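Membrane-bound lytic murein transglycosylase (Agrobacterium tumefaciens, PDB 2PNW) probably cleaves the glycan strands of peptidoglycan as a lytic transglycosylase of the MltA type, leaving 1,6-anhydromuramyl ends. Local coordinates at residues I204-K209 / S257-R262. Sequence-based numbering, arbitrary orientation.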
# COMPACT_ATOMS: atom_id res chain seq x y z
N ILE A 204 3.63 -13.41 2.77
CA ILE A 204 4.86 -12.62 2.61
C ILE A 204 4.46 -11.16 2.50
O ILE A 204 3.36 -10.85 2.04
CB ILE A 204 5.71 -13.07 1.39
CG1 ILE A 204 4.89 -12.92 0.08
CG2 ILE A 204 6.23 -14.54 1.60
CD1 ILE A 204 5.72 -13.19 -1.28
N THR A 205 5.37 -10.26 2.89
CA THR A 205 5.10 -8.84 2.81
C THR A 205 6.43 -8.12 2.55
O THR A 205 7.51 -8.68 2.81
CB THR A 205 4.43 -8.33 4.13
OG1 THR A 205 3.97 -6.99 3.95
CG2 THR A 205 5.42 -8.41 5.28
N TYR A 206 6.33 -6.90 2.04
CA TYR A 206 7.50 -6.08 1.70
C TYR A 206 8.51 -6.07 2.87
O TYR A 206 8.12 -5.81 4.03
CB TYR A 206 7.02 -4.65 1.41
CG TYR A 206 8.13 -3.64 1.27
CD1 TYR A 206 8.67 -3.33 0.02
CD2 TYR A 206 8.66 -3.01 2.40
CE1 TYR A 206 9.72 -2.39 -0.09
CE2 TYR A 206 9.71 -2.06 2.29
CZ TYR A 206 10.22 -1.76 1.04
OH TYR A 206 11.25 -0.84 0.93
N ALA A 207 9.78 -6.32 2.57
CA ALA A 207 10.88 -6.13 3.52
C ALA A 207 11.84 -5.03 3.12
O ALA A 207 12.34 -4.30 3.98
CB ALA A 207 11.66 -7.44 3.70
N ALA A 208 12.17 -4.97 1.82
CA ALA A 208 13.14 -4.00 1.30
C ALA A 208 12.99 -3.99 -0.21
O ALA A 208 12.15 -4.71 -0.75
CB ALA A 208 14.58 -4.41 1.69
N LYS A 209 13.81 -3.18 -0.89
CA LYS A 209 13.79 -3.12 -2.34
C LYS A 209 15.17 -2.77 -2.86
O LYS A 209 15.98 -2.19 -2.16
CB LYS A 209 12.72 -2.13 -2.83
CG LYS A 209 12.94 -0.67 -2.35
CD LYS A 209 11.75 0.24 -2.72
CE LYS A 209 12.00 1.63 -2.14
NZ LYS A 209 11.01 2.61 -2.69
N SER A 257 12.71 -1.16 -10.23
CA SER A 257 12.52 -1.49 -8.81
C SER A 257 12.25 -2.98 -8.66
O SER A 257 11.60 -3.58 -9.52
CB SER A 257 11.30 -0.74 -8.25
OG SER A 257 10.96 -1.25 -6.96
N TYR A 258 12.75 -3.59 -7.57
CA TYR A 258 12.50 -5.02 -7.31
C TYR A 258 12.27 -5.14 -5.82
O TYR A 258 13.04 -4.58 -5.02
CB TYR A 258 13.73 -5.85 -7.71
CG TYR A 258 13.52 -7.36 -7.71
CD1 TYR A 258 13.17 -8.03 -8.89
CD2 TYR A 258 13.66 -8.12 -6.55
CE1 TYR A 258 12.96 -9.44 -8.91
CE2 TYR A 258 13.46 -9.52 -6.56
CZ TYR A 258 13.13 -10.17 -7.75
OH TYR A 258 12.95 -11.55 -7.77
N ILE A 259 11.21 -5.87 -5.46
CA ILE A 259 10.77 -6.00 -4.07
C ILE A 259 11.31 -7.28 -3.45
O ILE A 259 11.24 -8.37 -4.05
CB ILE A 259 9.21 -5.96 -3.94
CG1 ILE A 259 8.63 -4.69 -4.58
CG2 ILE A 259 8.77 -6.14 -2.42
CD1 ILE A 259 9.34 -3.35 -4.12
N PHE A 260 11.89 -7.16 -2.25
CA PHE A 260 12.27 -8.34 -1.45
C PHE A 260 11.30 -8.48 -0.29
O PHE A 260 10.77 -7.50 0.19
CB PHE A 260 13.71 -8.21 -0.93
CG PHE A 260 14.73 -8.12 -2.03
CD1 PHE A 260 15.12 -9.27 -2.70
CD2 PHE A 260 15.23 -6.89 -2.43
CE1 PHE A 260 16.05 -9.20 -3.74
CE2 PHE A 260 16.18 -6.82 -3.47
CZ PHE A 260 16.56 -7.98 -4.13
N PHE A 261 11.03 -9.73 0.09
CA PHE A 261 9.92 -10.05 0.99
C PHE A 261 10.45 -10.75 2.24
O PHE A 261 11.58 -11.27 2.26
CB PHE A 261 8.90 -10.98 0.27
CG PHE A 261 8.18 -10.32 -0.88
CD1 PHE A 261 6.99 -9.65 -0.68
CD2 PHE A 261 8.72 -10.38 -2.17
CE1 PHE A 261 6.30 -9.02 -1.76
CE2 PHE A 261 8.06 -9.75 -3.24
CZ PHE A 261 6.86 -9.07 -3.03
N ARG A 262 9.61 -10.75 3.28
CA ARG A 262 9.80 -11.59 4.46
C ARG A 262 8.48 -12.29 4.74
O ARG A 262 7.41 -11.77 4.43
CB ARG A 262 10.17 -10.72 5.68
CG ARG A 262 9.07 -9.73 6.07
CD ARG A 262 9.46 -8.89 7.31
NE ARG A 262 8.35 -8.06 7.83
CZ ARG A 262 7.43 -8.48 8.71
NH1 ARG A 262 7.42 -9.73 9.16
NH2 ARG A 262 6.48 -7.64 9.12
O HOH W 1 8.81 -5.40 6.84
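Arg262 and Thr205 face each other as a hydrogen-bonded pair of antiparallel strands, Arg262 N giving its proton to Thr205 O and Thr205 N to Arg262 O, both at 3.0 Å. Their side chains run alongside one another in the same direction. With CG tucked between its backbone N and carbonyl carbon (chi1 62°) and the chain extended as far as NE, Arg262 lays one face of its guanidinium against the methyl of Thr205, CG2 to NE 3.9 Å. A water lying in the guanidinium plane accepts from Arg262 NE and donates to Tyr206 O, tying side chain to opposing strand. Phe261, whose own pair with Tyr206 is non-hydrogen-bonded, holds its ring between two isoleucines: Ile204 CD1 makes a CH-pi contact over one face, 4.0 Å from the Phe261 ring centroid, and Ile259 CG2 of its own strand lies over the opposite face. Next comes a classic beta bulge, where Ala207 and Ala208 both oppose Phe260. Phe260 O takes a bond from Ala207 N at 2.8 Å and a weak one from Ala208 N at 3.3 Å, while Phe260 N donates to Ala208 O. The extra residue shifts the register by one, and beyond it Lys209 pairs with Ile259, bringing Lys209 CB within 3.8 Å of Ile259 CD1. Ile259 CG2 also meets Tyr206 CD1 at 3.7 Å. Within the MltA-specific insert domain, strand 201-209 is flanked by strands 259-263 and 191-195. Strand 118-121 packs against Ile204 and Phe261, the latter also meeting His187 of helix 180-189 edge-to-face, while Phe260 reaches Ile162 of helix 159-163 and Tyr206 touches Phe145 of strand 145-149.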